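Activating signal cointegrator 1 complex subunit 3 (Homo sapiens, PDB 6YXQ) unwinds duplex DNA in the 3'-5' direction using ATP during alkylation repair, helps rescue stalled ribosomes, and scaffolds the ASCC complex, binding ASCC2 through this N-terminal region. Local coordinates at residues Q68-N71 with E72-D76; A80-I84 with V85-N89; D109-H113 with K114-A118; D148-T151 with A152-M156. One frame throughout, in Å; residues are numbered along the deposited sequence.

How the interactions relate
Followed from the N terminus, the four contacts come in series, none nested in or crossing another, and each joins directly consecutive residues, so that it closes a turn and no large loop. Interactions 1 and 2 share helix 64-85: residues 68-76 lie well inside it and residues 80-89 carry the chain out of its C-terminal end, with centres about 18 Å apart. Interaction 1 packs on helices 51-61 and 128-142, interaction 2 on helices 91-105, 113-123 and 128-142. Interaction 3, the start of helix 113-123, touches helices 91-105 and 128-142 and reaches ASCC2 through His113 and Lys117. Interaction 4, near the start of helix 147-163, rests on helix 51-61.

Interaction 1 (Q68-N71 with E72-D76)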
loop_
_atom_site.group_PDB
_atom_site.type_symbol
_atom_site.label_atom_id
_atom_site.label_comp_id
_atom_site.label_asym_id
_atom_site.label_seq_id
_atom_site.Cartn_x
_atom_site.Cartn_y
_atom_site.Cartn_z
ATOM N N GLN A 68 -20.448 39.134 27.563
ATOM C CA GLN A 68 -21.653 39.807 27.070
ATOM C C GLN A 68 -21.629 39.996 25.551
ATOM O O GLN A 68 -22.602 39.674 24.858
ATOM C CB GLN A 68 -21.832 41.152 27.780
ATOM C CG GLN A 68 -23.234 41.737 27.630
ATOM C CD GLN A 68 -23.254 43.256 27.605
ATOM O OE1 GLN A 68 -22.487 43.889 26.879
ATOM N NE2 GLN A 68 -24.141 43.849 28.399
ATOM N N SER A 69 -20.524 40.523 25.019
ATOM C CA SER A 69 -20.388 40.701 23.573
ATOM C C SER A 69 -20.096 39.387 22.847
ATOM O O SER A 69 -20.526 39.183 21.692
ATOM C CB SER A 69 -19.277 41.706 23.283
ATOM O OG SER A 69 -18.615 41.392 22.069
ATOM N N ILE A 70 -19.358 38.490 23.500
ATOM C CA ILE A 70 -18.980 37.243 22.855
ATOM C C ILE A 70 -20.203 36.378 22.591
ATOM O O ILE A 70 -20.214 35.584 21.647
ATOM C CB ILE A 70 -17.916 36.537 23.714
ATOM C CG1 ILE A 70 -16.550 37.160 23.438
ATOM C CG2 ILE A 70 -17.887 35.025 23.467
ATOM C CD1 ILE A 70 -15.619 37.098 24.601
ATOM N N ASN A 71 -21.267 36.534 23.383
ATOM C CA ASN A 71 -22.481 35.765 23.112
ATOM C C ASN A 71 -23.154 36.215 21.815
ATOM O O ASN A 71 -23.659 35.383 21.048
ATOM C CB ASN A 71 -23.439 35.861 24.297
ATOM C CG ASN A 71 -22.926 35.109 25.516
ATOM O OD1 ASN A 71 -21.793 34.621 25.527
ATOM N ND2 ASN A 71 -23.761 35.011 26.548
ATOM N N GLU A 72 -23.151 37.520 21.532
ATOM C CA GLU A 72 -23.658 37.980 20.242
ATOM C C GLU A 72 -22.777 37.483 19.101
ATOM O O GLU A 72 -23.281 37.110 18.032
ATOM C CB GLU A 72 -23.759 39.505 20.227
ATOM C CG GLU A 72 -24.842 40.065 21.142
ATOM C CD GLU A 72 -26.117 39.235 21.126
ATOM O OE1 GLU A 72 -26.385 38.527 22.124
ATOM O OE2 GLU A 72 -26.851 39.287 20.114
ATOM N N ASP A 73 -21.459 37.459 19.313
ATOM C CA ASP A 73 -20.582 36.901 18.281
ATOM C C ASP A 73 -20.906 35.432 18.011
ATOM O O ASP A 73 -20.990 35.000 16.852
ATOM C CB ASP A 73 -19.121 37.067 18.687
ATOM C CG ASP A 73 -18.682 38.517 18.687
ATOM O OD1 ASP A 73 -19.126 39.268 17.792
ATOM O OD2 ASP A 73 -17.906 38.905 19.586
ATOM N N LEU A 74 -21.101 34.651 19.076
ATOM C CA LEU A 74 -21.454 33.243 18.924
ATOM C C LEU A 74 -22.801 33.071 18.246
ATOM O O LEU A 74 -23.011 32.086 17.532
ATOM C CB LEU A 74 -21.481 32.552 20.283
ATOM C CG LEU A 74 -20.177 32.474 21.065
ATOM C CD1 LEU A 74 -20.494 32.284 22.543
ATOM C CD2 LEU A 74 -19.284 31.354 20.534
ATOM N N LYS A 75 -23.733 33.999 18.470
ATOM C CA LYS A 75 -25.005 33.933 17.755
ATOM C C LYS A 75 -24.808 34.205 16.268
ATOM O O LYS A 75 -25.474 33.592 15.425
ATOM C CB LYS A 75 -26.005 34.916 18.365
ATOM C CG LYS A 75 -26.556 34.461 19.713
ATOM C CD LYS A 75 -27.476 35.499 20.345
ATOM C CE LYS A 75 -28.419 34.853 21.356
ATOM N NZ LYS A 75 -27.700 34.333 22.560
ATOM N N ASP A 76 -23.894 35.120 15.931
ATOM C CA ASP A 76 -23.547 35.327 14.526
ATOM C C ASP A 76 -23.016 34.042 13.903
ATOM O O ASP A 76 -23.387 33.680 12.775
ATOM C CB ASP A 76 -22.518 36.450 14.392
ATOM C CG ASP A 76 -23.080 37.815 14.763
ATOM O OD1 ASP A 76 -24.288 38.057 14.544
ATOM O OD2 ASP A 76 -22.302 38.653 15.271
#
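Asp73 and Leu74 are tied to the preceding turn by backbone bonds: Asp73 N gives its hydrogen to Ser69 O at 3.1 Å, and Leu74 N gives its own to Ile70 O at 2.9 Å. Lys75 N continues the series to Asn71 O, also 2.9 Å, with a more bent N-H...O angle of 148°. The Asp73 carboxylate stands beside the backbone N (chi1 -68°), which brings OD2 to 3.6 Å from Ser69 OG, while the other oxygen, OD1, is committed to a salt bridge with Arg140 of helix 128-142. The same arginine has a long, weak ion pair with Asp76, outside the pairs that meet here. Because Asp73 is buried, this guanidinium partner probably does much to balance its charge. An alanine here would remove the carboxylate, and Arg140 would probably be held less firmly, keeping of these two acids just the weak pair with Asp76. Further out the contact turns apolar. Ile70 and Leu74 cross obliquely, the branch methyl CG2 of Ile70 meeting Leu74 CD1 at 3.9 Å. The carbonyl oxygen OD1 of Asn71 reaches the same methyl of Leu74 at 4.0 Å. On the solvent side, the aliphatic part of Lys75 lies over Asn71 O. Ile70 and Leu74 both rest on Ile141 of helix 128-142, and Leu74 also touches Trp51 and Leu58 of helix 51-61. The arrangement is that of an amphipathic alpha helix packed into a helical bundle, in a region predicted to be coiled coil: i to i+4 bonds along the axis, and one face, with an acidic residue among aliphatic ones, turned to its neighbours.

Interaction 2 (A80-I84 with V85-N89); sequences AAKQI and VGTDN
Val85 N and Gly86 N close the last turn of helix 64-85 on Ala81 O (2.6 Å, 168° at the hydrogen) and Lys82 O (2.8 Å, bent to 143°), after which Gly86, at a positive phi of 90°, takes the chain out of the helix. Val85 sets CG2 beside its own backbone N, over the carbonyl of Ala81, with Ala81 CB 4.3 Å from that methyl. This is a helix C terminus ended by a glycine of positive phi, where a beta carbon would press on the Val85 carbonyl oxygen. Just past the glycine the chain folds back far enough for Thr87 to lie side by side with Lys82, both pointing the same way. The methyl CG2 of Thr87 touches Lys82 CG at 3.7 Å and CD at 4.0 Å, so the lysine contributes its aliphatic stem, with CG anti to the backbone N and the chain bent twice beyond it. On the buried side, Ala81 and Ile84 both pack on Leu101 of helix 91-105, and Ile84 and Val85 meet Phe123 of helix 113-123.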
loop_
_atom_site.group_PDB
_atom_site.type_symbol
_atom_site.label_atom_id
_atom_site.label_comp_id
_atom_site.label_asym_id
_atom_site.label_seq_id
_atom_site.Cartn_x
_atom_site.Cartn_y
_atom_site.Cartn_z
ATOM N N ALA A 80 -24.601 31.770 10.850
ATOM C CA ALA A 80 -23.836 31.356 9.675
ATOM C C ALA A 80 -23.904 29.848 9.478
ATOM O O ALA A 80 -24.051 29.365 8.347
ATOM C CB ALA A 80 -22.381 31.811 9.795
ATOM N N ALA A 81 -23.794 29.087 10.566
ATOM C CA ALA A 81 -23.890 27.637 10.440
ATOM C C ALA A 81 -25.286 27.224 9.995
ATOM O O ALA A 81 -25.435 26.332 9.155
ATOM C CB ALA A 81 -23.511 26.956 11.753
ATOM N N LYS A 82 -26.322 27.880 10.522
ATOM C CA LYS A 82 -27.680 27.592 10.070
ATOM C C LYS A 82 -27.786 27.740 8.559
ATOM O O LYS A 82 -28.325 26.867 7.871
ATOM C CB LYS A 82 -28.685 28.508 10.773
ATOM C CG LYS A 82 -30.143 28.151 10.486
ATOM C CD LYS A 82 -31.034 29.388 10.423
ATOM C CE LYS A 82 -31.076 30.125 11.760
ATOM N NZ LYS A 82 -31.895 31.374 11.702
ATOM N N GLN A 83 -27.249 28.835 8.021
ATOM C CA GLN A 83 -27.264 29.018 6.572
ATOM C C GLN A 83 -26.479 27.916 5.862
ATOM O O GLN A 83 -26.948 27.351 4.867
ATOM C CB GLN A 83 -26.713 30.396 6.207
ATOM C CG GLN A 83 -27.509 31.541 6.798
ATOM C CD GLN A 83 -26.826 32.893 6.653
ATOM O OE1 GLN A 83 -25.603 33.005 6.727
ATOM N NE2 GLN A 83 -27.624 33.931 6.458
ATOM N N ILE A 84 -25.286 27.580 6.367
ATOM C CA ILE A 84 -24.447 26.593 5.682
ATOM C C ILE A 84 -25.022 25.190 5.830
ATOM O O ILE A 84 -25.167 24.456 4.845
ATOM C CB ILE A 84 -23.002 26.639 6.203
ATOM C CG1 ILE A 84 -22.323 27.945 5.799
ATOM C CG2 ILE A 84 -22.228 25.428 5.682
ATOM C CD1 ILE A 84 -20.891 28.049 6.265
ATOM N N VAL A 85 -25.318 24.781 7.068
ATOM C CA VAL A 85 -25.742 23.405 7.317
ATOM C C VAL A 85 -27.170 23.182 6.828
ATOM O O VAL A 85 -27.488 22.125 6.270
ATOM C CB VAL A 85 -25.586 23.056 8.812
ATOM C CG1 VAL A 85 -25.702 21.555 9.027
ATOM C CG2 VAL A 85 -24.239 23.537 9.335
ATOM N N GLY A 86 -28.038 24.172 6.997
ATOM C CA GLY A 86 -29.461 23.981 6.749
ATOM C C GLY A 86 -30.183 23.515 7.995
ATOM O O GLY A 86 -29.614 22.874 8.878
ATOM N N THR A 87 -31.471 23.855 8.078
ATOM C CA THR A 87 -32.224 23.607 9.303
ATOM C C THR A 87 -32.889 22.239 9.363
ATOM O O THR A 87 -33.444 21.890 10.412
ATOM C CB THR A 87 -33.311 24.669 9.506
ATOM O OG1 THR A 87 -34.456 24.340 8.709
ATOM C CG2 THR A 87 -32.803 26.048 9.129
ATOM N N ASP A 88 -32.863 21.460 8.280
ATOM C CA ASP A 88 -33.616 20.209 8.285
ATOM C C ASP A 88 -32.851 19.076 8.953
ATOM O O ASP A 88 -33.472 18.122 9.427
ATOM C CB ASP A 88 -34.028 19.834 6.857
ATOM C CG ASP A 88 -34.711 20.979 6.137
ATOM O OD1 ASP A 88 -34.368 21.244 4.962
ATOM O OD2 ASP A 88 -35.568 21.636 6.761
ATOM N N ASN A 89 -31.519 19.161 9.021
ATOM C CA ASN A 89 -30.766 18.163 9.775
ATOM C C ASN A 89 -30.887 18.367 11.282
ATOM O O ASN A 89 -30.717 17.410 12.045
ATOM C CB ASN A 89 -29.293 18.166 9.358
ATOM C CG ASN A 89 -29.109 18.129 7.855
ATOM O OD1 ASN A 89 -28.692 19.111 7.244
ATOM N ND2 ASN A 89 -29.424 16.985 7.247
#

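Interaction 3 (D109-H113 with K114-A118); sequences DSVGH and KETKA
The imidazole of His113 and the side chain of Lys117 lie side by side, pointing the same way, with the amine coming obliquely near CE1 and NE2 of the ring. There Lys117 NZ is 3.4 Å from His113 CE1, and the lysine's CD comes to 3.9 Å from the same carbon. The strongest partner of that amine is Glu57 of the ASCC2 chain, in a salt bridge, and His113 packs on the same glutamate. The second flat group belongs to Glu115, whose chain is bent at chi2 (82°), which brings the carboxylate against Gly112, its CD 3.5 Å from Gly112 N. Gly112 is the N-cap of helix 113-123, and its carbonyl oxygen receives an almost straight bond from Thr116 N (3.0 Å, 177°) besides a weak one from Glu115 N. His113 O is gripped twice from one face of its plane, by Lys117 N at 2.9 Å and by Thr116 OG1 at 3.0 Å, the hydroxyl standing above the carbonyl plane. The threonine's methyl CG2 meets Val111 CG1 at 3.5 Å, the two side chains crossing at about a right angle. A valine in place of Thr116 would probably leave His113 O with the Lys117 amide as its one remaining donor in this turn. The chemistry implies a first helical turn tied by both backbone and hydroxyl, which presents a histidine and a lysine to an acidic residue of ASCC2.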
loop_
_atom_site.group_PDB
_atom_site.type_symbol
_atom_site.label_atom_id
_atom_site.label_comp_id
_atom_site.label_asym_id
_atom_site.label_seq_id
_atom_site.Cartn_x
_atom_site.Cartn_y
_atom_site.Cartn_z
ATOM N N ASP A 109 -7.473 35.132 10.171
ATOM C CA ASP A 109 -8.211 36.390 10.225
ATOM C C ASP A 109 -8.870 36.758 8.905
ATOM O O ASP A 109 -9.283 37.909 8.731
ATOM C CB ASP A 109 -7.298 37.532 10.681
ATOM C CG ASP A 109 -6.095 37.706 9.792
ATOM O OD1 ASP A 109 -6.279 37.992 8.590
ATOM O OD2 ASP A 109 -4.962 37.563 10.300
ATOM N N SER A 110 -8.990 35.816 7.978
ATOM C CA SER A 110 -9.626 36.093 6.697
ATOM C C SER A 110 -10.117 34.782 6.099
ATOM O O SER A 110 -9.821 33.695 6.597
ATOM C CB SER A 110 -8.673 36.811 5.736
ATOM O OG SER A 110 -7.561 35.995 5.412
ATOM N N VAL A 111 -10.880 34.907 5.021
ATOM C CA VAL A 111 -11.416 33.759 4.302
ATOM C C VAL A 111 -10.455 33.421 3.171
ATOM O O VAL A 111 -10.228 34.239 2.275
ATOM C CB VAL A 111 -12.822 34.055 3.761
ATOM C CG1 VAL A 111 -13.330 32.894 2.945
ATOM C CG2 VAL A 111 -13.778 34.373 4.902
ATOM N N GLY A 112 -9.882 32.215 3.210
ATOM C CA GLY A 112 -8.938 31.779 2.209
ATOM C C GLY A 112 -9.424 30.546 1.459
ATOM O O GLY A 112 -10.428 29.908 1.826
ATOM N N HIS A 113 -8.688 30.222 0.388
ATOM C CA HIS A 113 -9.016 29.056 -0.429
ATOM C C HIS A 113 -9.091 27.793 0.419
ATOM O O HIS A 113 -9.978 26.953 0.218
ATOM C CB HIS A 113 -7.984 28.892 -1.542
ATOM C CG HIS A 113 -8.366 27.878 -2.574
ATOM N ND1 HIS A 113 -9.403 28.074 -3.460
ATOM C CD2 HIS A 113 -7.849 26.660 -2.863
ATOM C CE1 HIS A 113 -9.510 27.020 -4.250
ATOM N NE2 HIS A 113 -8.579 26.148 -3.908
ATOM N N LYS A 114 -8.185 27.663 1.395
ATOM C CA LYS A 114 -8.179 26.491 2.265
ATOM C C LYS A 114 -9.489 26.364 3.037
ATOM O O LYS A 114 -10.079 25.278 3.099
ATOM C CB LYS A 114 -6.989 26.564 3.225
ATOM C CG LYS A 114 -6.816 25.338 4.118
ATOM C CD LYS A 114 -5.985 25.660 5.360
ATOM C CE LYS A 114 -6.376 24.776 6.543
ATOM N NZ LYS A 114 -5.798 25.256 7.837
ATOM N N GLU A 115 -9.979 27.473 3.595
ATOM C CA GLU A 115 -11.152 27.416 4.459
ATOM C C GLU A 115 -12.435 27.260 3.655
ATOM O O GLU A 115 -13.340 26.518 4.062
ATOM C CB GLU A 115 -11.214 28.662 5.345
ATOM C CG GLU A 115 -9.946 28.928 6.160
ATOM C CD GLU A 115 -8.869 29.632 5.353
ATOM O OE1 GLU A 115 -8.656 29.257 4.182
ATOM O OE2 GLU A 115 -8.245 30.575 5.873
ATOM N N THR A 116 -12.535 27.940 2.510
ATOM C CA THR A 116 -13.692 27.718 1.646
ATOM C C THR A 116 -13.747 26.270 1.177
ATOM O O THR A 116 -14.812 25.639 1.199
ATOM C CB THR A 116 -13.664 28.662 0.449
ATOM O OG1 THR A 116 -12.609 28.275 -0.440
ATOM C CG2 THR A 116 -13.472 30.087 0.896
ATOM N N LYS A 117 -12.599 25.718 0.760
ATOM C CA LYS A 117 -12.585 24.336 0.299
ATOM C C LYS A 117 -12.912 23.376 1.432
ATOM O O LYS A 117 -13.590 22.368 1.216
ATOM C CB LYS A 117 -11.233 23.998 -0.333
ATOM C CG LYS A 117 -11.351 23.461 -1.754
ATOM C CD LYS A 117 -12.052 24.483 -2.668
ATOM C CE LYS A 117 -12.258 23.953 -4.080
ATOM N NZ LYS A 117 -10.988 24.019 -4.834
ATOM N N ALA A 118 -12.458 23.680 2.648
ATOM C CA ALA A 118 -12.759 22.809 3.779
ATOM C C ALA A 118 -14.250 22.802 4.080
ATOM O O ALA A 118 -14.860 21.738 4.264
ATOM C CB ALA A 118 -11.960 23.249 5.004
#

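Interaction 4 (D148-T151 with A152-M156)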
loop_
_atom_site.group_PDB
_atom_site.type_symbol
_atom_site.label_atom_id
_atom_site.label_comp_id
_atom_site.label_asym_id
_atom_site.label_seq_id
_atom_site.Cartn_x
_atom_site.Cartn_y
_atom_site.Cartn_z
ATOM N N ASP A 148 -1.733 33.652 26.400
ATOM C CA ASP A 148 -1.807 32.463 27.240
ATOM C C ASP A 148 -3.121 31.716 27.018
ATOM O O ASP A 148 -3.138 30.482 26.900
ATOM C CB ASP A 148 -1.645 32.854 28.713
ATOM C CG ASP A 148 -0.177 32.986 29.139
ATOM O OD1 ASP A 148 0.723 32.652 28.333
ATOM O OD2 ASP A 148 0.074 33.398 30.295
ATOM N N ASP A 149 -4.233 32.453 26.946
ATOM C CA ASP A 149 -5.524 31.840 26.638
ATOM C C ASP A 149 -5.500 31.145 25.280
ATOM O O ASP A 149 -6.023 30.032 25.128
ATOM C CB ASP A 149 -6.625 32.901 26.668
ATOM C CG ASP A 149 -7.011 33.292 28.068
ATOM O OD1 ASP A 149 -6.812 32.466 28.985
ATOM O OD2 ASP A 149 -7.509 34.424 28.252
ATOM N N LEU A 150 -4.910 31.794 24.278
ATOM C CA LEU A 150 -4.875 31.210 22.944
ATOM C C LEU A 150 -4.077 29.914 22.942
ATOM O O LEU A 150 -4.492 28.928 22.324
ATOM C CB LEU A 150 -4.289 32.211 21.947
ATOM C CG LEU A 150 -4.797 32.211 20.501
ATOM C CD1 LEU A 150 -4.107 33.325 19.736
ATOM C CD2 LEU A 150 -4.574 30.883 19.806
ATOM N N THR A 151 -2.926 29.891 23.626
ATOM C CA THR A 151 -2.161 28.645 23.695
ATOM C C THR A 151 -2.919 27.581 24.469
ATOM O O THR A 151 -2.796 26.389 24.172
ATOM C CB THR A 151 -0.787 28.856 24.330
ATOM O OG1 THR A 151 -0.940 29.423 25.627
ATOM C CG2 THR A 151 0.070 29.757 23.481
ATOM N N ALA A 152 -3.691 27.988 25.478
ATOM C CA ALA A 152 -4.542 27.024 26.164
ATOM C C ALA A 152 -5.541 26.394 25.200
ATOM O O ALA A 152 -5.762 25.175 25.220
ATOM C CB ALA A 152 -5.266 27.700 27.323
ATOM N N LEU A 153 -6.150 27.210 24.343
ATOM C CA LEU A 153 -7.077 26.669 23.354
ATOM C C LEU A 153 -6.358 25.734 22.390
ATOM O O LEU A 153 -6.857 24.647 22.074
ATOM C CB LEU A 153 -7.765 27.802 22.589
ATOM C CG LEU A 153 -8.712 27.386 21.456
ATOM C CD1 LEU A 153 -9.878 26.592 21.995
ATOM C CD2 LEU A 153 -9.225 28.596 20.714
ATOM N N VAL A 154 -5.184 26.139 21.913
ATOM C CA VAL A 154 -4.447 25.304 20.967
ATOM C C VAL A 154 -4.079 23.975 21.614
ATOM O O VAL A 154 -4.238 22.908 21.010
ATOM C CB VAL A 154 -3.200 26.040 20.449
ATOM C CG1 VAL A 154 -2.437 25.148 19.484
ATOM C CG2 VAL A 154 -3.594 27.349 19.781
ATOM N N GLN A 155 -3.574 24.025 22.852
ATOM C CA GLN A 155 -3.233 22.809 23.581
ATOM C C GLN A 155 -4.452 21.926 23.774
ATOM O O GLN A 155 -4.348 20.700 23.719
ATOM C CB GLN A 155 -2.627 23.157 24.941
ATOM C CG GLN A 155 -1.128 23.374 24.960
ATOM C CD GLN A 155 -0.601 23.562 26.374
ATOM O OE1 GLN A 155 -1.284 23.242 27.350
ATOM N NE2 GLN A 155 0.608 24.105 26.491
ATOM N N MET A 156 -5.616 22.533 24.021
ATOM C CA MET A 156 -6.835 21.753 24.198
ATOM C C MET A 156 -7.239 21.046 22.913
ATOM O O MET A 156 -7.642 19.877 22.945
ATOM C CB MET A 156 -7.962 22.655 24.684
ATOM C CG MET A 156 -8.966 21.942 25.538
ATOM S SD MET A 156 -10.130 23.101 26.249
ATOM C CE MET A 156 -11.377 23.152 24.986
#
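Ala152 N and the hydroxyl of Thr151 both bond to Asp148 O, the amide at 2.9 Å and Thr151 OG1 at 2.8 Å, arriving from the same face of the carbonyl. The hydroxyl gets there because it sits between the backbone N and the carbonyl carbon (chi1 57°), folded back along the helix; it also makes a weak hydrogen bond to Gln147 O. Forward along the chain, Thr151 O receives Gln155 N at 2.8 Å with a nearly straight N-H...O angle of 167°. The Ala152 methyl lies against Asp149 O, 3.3 Å from CB, and also touches Phe57 and Lys61 of helix 51-61. Leu150 adds the apolar part of the contact: its methyl CD2 meets CG2 of Val154, one turn on, at 3.7 Å, while its carbonyl oxygen accepts the Val154 amide at 2.9 Å. Leu150 also rests on Leu107, and Leu153 on Phe57, His106 and Phe145. Successive i to i+4 bonds mark a regular alpha helix, and a threonine hydroxyl bonded back to a carbonyl of the preceding turn is common in such helices; here it is the early part of helix 147-163, laid with one side on helix 51-61.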